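Sulfide-quinone reductase (Aquifex aeolicus, PDB 3HYW) catalyses the FAD-dependent oxidation of hydrogen sulfide to polysulfur, passing the electrons to a quinone, as a homotrimeric monotopic membrane protein. Local coordinates at residues H168-L171 with K172-I176; C280-P284 with T285-I289. One frame throughout, in Å; residues are numbered along the deposited sequence.

Contact 1. Residues H168-L171 with K172-I176; sequences HYEL and KKRGI
His168, Glu170 and Leu171 meet Lys172, Arg174 and Ile176 along the last turns of helix 158-173 and round the Schellman motif that ends it, a local contact at the periphery of the subunit. Lys172 N, Lys173 N and Arg174 N donate to the carbonyls four residues back, His168 O, Tyr169 O and Glu170 O. At Leu171 the pattern changes: its O receives Ile176 N at 2.9 Å, while a weak bond joins Gly175 N to Lys172 O. Gly175 is the C-prime residue; its positive phi of 67° turns the chain out of the helix, a conformation that glycine adopts easily because it lacks a CB. After this reversal Ile176 returns to Leu171, the two side chains crossing at about a right angle with Leu171 CD2 3.7 Å from Ile176 CD1. Two branched aliphatic residues suit this apolar closure, and Leu171 continues it onto Met182 and Val180.

Glu170 and Arg174, one turn apart, form a salt bridge. The glutamate bends at chi2 (70°), bringing OE2 to 2.8 Å from Arg174 NE; the oxygen uses its anti lone pair, and the carboxylate and guanidinium planes stand 54° apart. A water bridges OE2, by a weak bond, to Arg174 NH2. Glu170 OE1 is held by Trp52, and Arg174 makes a cation-pi contact with Tyr140 of helix 126-141.

His168 and Lys172 run side by side. A water O at the ring edge lies 2.8 Å from His168 NE2 and accepts from Lys172 NZ at 3.2 Å; ND1 is bonded to Arg177. A sulfate ion also lies beside Lys172, an anion that lysine suits. Partners on both carboxylate oxygens limit rotation of the buried Glu170 head, and the neighbouring arginine would be expected to favour its ionised form.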
# COMPACT_ATOMS: atom_id res chain seq x y z
N HIS A 168 4.47 22.38 6.14
CA HIS A 168 5.69 21.63 5.79
C HIS A 168 6.51 22.37 4.71
O HIS A 168 7.73 22.51 4.84
CB HIS A 168 5.34 20.21 5.30
CG HIS A 168 6.47 19.53 4.59
ND1 HIS A 168 7.52 18.93 5.27
CD2 HIS A 168 6.73 19.36 3.27
CE1 HIS A 168 8.37 18.42 4.40
NE2 HIS A 168 7.92 18.67 3.18
N TYR A 169 5.83 22.81 3.66
CA TYR A 169 6.44 23.55 2.57
C TYR A 169 7.12 24.82 3.09
O TYR A 169 8.29 25.08 2.79
CB TYR A 169 5.40 23.89 1.49
CG TYR A 169 5.91 24.82 0.41
CD1 TYR A 169 6.61 24.33 -0.69
CD2 TYR A 169 5.70 26.20 0.48
CE1 TYR A 169 7.09 25.18 -1.69
CE2 TYR A 169 6.17 27.06 -0.52
CZ TYR A 169 6.86 26.54 -1.59
OH TYR A 169 7.32 27.39 -2.57
N GLU A 170 6.39 25.60 3.89
CA GLU A 170 6.89 26.84 4.48
C GLU A 170 8.12 26.61 5.36
O GLU A 170 9.10 27.35 5.27
CB GLU A 170 5.79 27.54 5.27
CG GLU A 170 6.20 28.86 5.94
CD GLU A 170 6.46 30.00 4.96
OE1 GLU A 170 5.84 30.03 3.87
OE2 GLU A 170 7.28 30.88 5.30
N LEU A 171 8.06 25.58 6.20
CA LEU A 171 9.16 25.25 7.10
C LEU A 171 10.41 24.84 6.33
O LEU A 171 11.52 25.20 6.70
CB LEU A 171 8.74 24.16 8.11
CG LEU A 171 7.59 24.51 9.07
CD1 LEU A 171 7.03 23.27 9.75
CD2 LEU A 171 8.02 25.55 10.10
N LYS A 172 10.21 24.09 5.24
CA LYS A 172 11.30 23.70 4.35
C LYS A 172 11.87 24.91 3.60
O LYS A 172 13.07 24.96 3.32
CB LYS A 172 10.81 22.63 3.37
CG LYS A 172 11.90 21.70 2.86
CD LYS A 172 11.29 20.47 2.18
CE LYS A 172 12.30 19.81 1.26
NZ LYS A 172 11.81 18.51 0.72
N LYS A 173 11.01 25.87 3.29
CA LYS A 173 11.41 27.15 2.69
C LYS A 173 12.31 27.93 3.66
O LYS A 173 13.33 28.48 3.27
CB LYS A 173 10.16 27.96 2.31
CG LYS A 173 10.41 29.28 1.60
CD LYS A 173 9.10 29.94 1.17
CE LYS A 173 9.30 31.38 0.71
NZ LYS A 173 10.42 31.52 -0.28
N ARG A 174 11.91 27.93 4.94
CA ARG A 174 12.65 28.63 5.99
C ARG A 174 13.85 27.81 6.49
O ARG A 174 14.64 28.29 7.31
CB ARG A 174 11.71 28.97 7.15
CG ARG A 174 10.67 30.04 6.82
CD ARG A 174 9.62 30.16 7.91
NE ARG A 174 8.69 31.27 7.66
CZ ARG A 174 8.82 32.50 8.15
NH1 ARG A 174 9.84 32.82 8.93
NH2 ARG A 174 7.91 33.42 7.85
N GLY A 175 13.98 26.58 5.99
CA GLY A 175 15.08 25.69 6.35
C GLY A 175 15.05 25.22 7.80
O GLY A 175 16.09 24.92 8.37
N ILE A 176 13.85 25.14 8.38
CA ILE A 176 13.69 24.75 9.78
C ILE A 176 12.78 23.53 9.98
O ILE A 176 12.34 23.25 11.10
CB ILE A 176 13.21 25.94 10.67
CG1 ILE A 176 11.88 26.50 10.16
CG2 ILE A 176 14.30 27.03 10.75
CD1 ILE A 176 11.12 27.33 11.18
O HOH W 1 8.64 18.25 0.51
O HOH W 2 5.58 33.24 5.97

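Contact 2. Residues C280-P284 with T285-I289; sequences CFQNP and TYKNI
Gln282 and Asn283 reach across a loop to Lys287 and Ile289. Tyr286 to Ile289 form a type I beta turn leading into strand 289-291. The side chains of Gln282 and Lys287 pass at a slant. With CG anti to the backbone N (chi1 170°) and the chain extended beyond it, Gln282 carries its amide to the turn, where NE2 donates to Lys287 O at 2.9 Å. The donor lies in the carbonyl plane, on a lone pair, though that oxygen sits 20° out of the glutamine's own amide plane. Glutamine suits the position because it combines this reach with an N-H donor. Lys287 CB lies alongside the same amide, 3.6 Å from Gln282 NE2.

Asn283 directs its CB into the loop, 4.1 Å from Ile289 CB. The flat ring of Tyr286 has Thr285 CG2 over one face, offset toward the rim, while its hydroxyl extends to Asp84. Isoleucine gives an apolar start to the strand and packs on Ile103 of strand 100-103. The turn itself is closed by Ile289 N to Tyr286 O, and the wider loop by Asn283 N, which donates to Ile289 O at 2.8 Å with a nearly straight N-H...O angle of 175°.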
# COMPACT_ATOMS: atom_id res chain seq x y z
N CYS A 280 -34.37 17.81 -3.70
CA CYS A 280 -34.43 19.03 -4.50
C CYS A 280 -34.02 20.24 -3.65
O CYS A 280 -34.24 21.39 -4.03
CB CYS A 280 -35.83 19.18 -5.10
SG CYS A 280 -36.26 17.78 -6.19
N PHE A 281 -33.44 19.95 -2.49
CA PHE A 281 -32.95 20.95 -1.52
C PHE A 281 -34.02 21.93 -1.05
O PHE A 281 -33.75 23.08 -0.72
CB PHE A 281 -31.64 21.59 -2.00
CG PHE A 281 -30.46 20.69 -1.78
CD1 PHE A 281 -30.29 19.54 -2.55
CD2 PHE A 281 -29.58 20.91 -0.72
CE1 PHE A 281 -29.24 18.66 -2.31
CE2 PHE A 281 -28.53 20.03 -0.47
CZ PHE A 281 -28.35 18.91 -1.27
N GLN A 282 -35.23 21.39 -1.00
CA GLN A 282 -36.40 22.08 -0.52
C GLN A 282 -36.79 21.45 0.81
O GLN A 282 -36.68 20.23 0.98
CB GLN A 282 -37.51 21.88 -1.56
CG GLN A 282 -38.91 22.33 -1.18
CD GLN A 282 -39.92 21.84 -2.19
OE1 GLN A 282 -40.03 20.64 -2.43
NE2 GLN A 282 -40.64 22.77 -2.80
N ASN A 283 -37.25 22.27 1.74
CA ASN A 283 -37.80 21.74 2.99
C ASN A 283 -39.08 20.96 2.70
O ASN A 283 -39.92 21.43 1.94
CB ASN A 283 -38.09 22.87 3.98
CG ASN A 283 -38.50 22.35 5.34
OD1 ASN A 283 -37.70 21.73 6.05
ND2 ASN A 283 -39.74 22.58 5.70
N PRO A 284 -39.21 19.74 3.27
CA PRO A 284 -40.39 18.90 3.05
C PRO A 284 -41.71 19.49 3.53
O PRO A 284 -42.76 19.18 2.95
CB PRO A 284 -40.06 17.63 3.85
CG PRO A 284 -38.57 17.61 3.92
CD PRO A 284 -38.21 19.05 4.10
N THR A 285 -41.68 20.31 4.58
CA THR A 285 -42.90 20.83 5.20
C THR A 285 -43.28 22.20 4.62
O THR A 285 -44.43 22.42 4.24
CB THR A 285 -42.76 20.92 6.74
OG1 THR A 285 -42.42 19.64 7.27
CG2 THR A 285 -44.07 21.38 7.39
N TYR A 286 -42.31 23.11 4.58
CA TYR A 286 -42.52 24.43 4.02
C TYR A 286 -41.85 24.48 2.65
O TYR A 286 -40.63 24.62 2.53
CB TYR A 286 -41.98 25.52 4.95
CG TYR A 286 -42.63 25.53 6.32
CD1 TYR A 286 -42.02 24.91 7.42
CD2 TYR A 286 -43.87 26.15 6.53
CE1 TYR A 286 -42.62 24.91 8.68
CE2 TYR A 286 -44.48 26.15 7.78
CZ TYR A 286 -43.84 25.53 8.86
OH TYR A 286 -44.44 25.54 10.10
N LYS A 287 -42.67 24.33 1.61
CA LYS A 287 -42.20 24.12 0.25
C LYS A 287 -41.53 25.35 -0.37
O LYS A 287 -40.87 25.25 -1.41
CB LYS A 287 -43.34 23.60 -0.63
CG LYS A 287 -43.85 22.22 -0.21
CD LYS A 287 -44.61 21.52 -1.34
CE LYS A 287 -44.80 20.03 -1.04
NZ LYS A 287 -43.50 19.33 -0.74
N ASN A 288 -41.70 26.51 0.28
CA ASN A 288 -41.07 27.75 -0.17
C ASN A 288 -39.75 28.06 0.56
O ASN A 288 -39.18 29.14 0.39
CB ASN A 288 -42.05 28.93 -0.08
CG ASN A 288 -42.44 29.29 1.35
OD1 ASN A 288 -42.47 28.43 2.23
ND2 ASN A 288 -42.75 30.56 1.58
N ILE A 289 -39.29 27.10 1.37
CA ILE A 289 -37.98 27.20 2.03
C ILE A 289 -37.00 26.21 1.41
O ILE A 289 -37.32 25.03 1.24
CB ILE A 289 -38.07 26.97 3.57
CG1 ILE A 289 -38.94 28.05 4.24
CG2 ILE A 289 -36.67 26.96 4.19
CD1 ILE A 289 -39.15 27.86 5.74

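From the N terminus, the chain first passes through the FAD-binding Rossmann motif and, much later, enters helix 158-173, whose end contact 1 closes before strand 182-185 of the mixed sheet. Contact 2 follows about a hundred residues further on, closing the loop that leads into strand 289-291 at one margin of the parallel sheet. Each contact is local, and they lie in series, neither nested nor crossed. The centres of contact 1 and contact 2 lie about 49 Å apart, on opposite sides of the chain's centre. Contact 1 joins its helix end to helix 126-141, whereas contact 2 includes Cys280, whose disulfide to Cys422 ties this loop to the C-terminal tail.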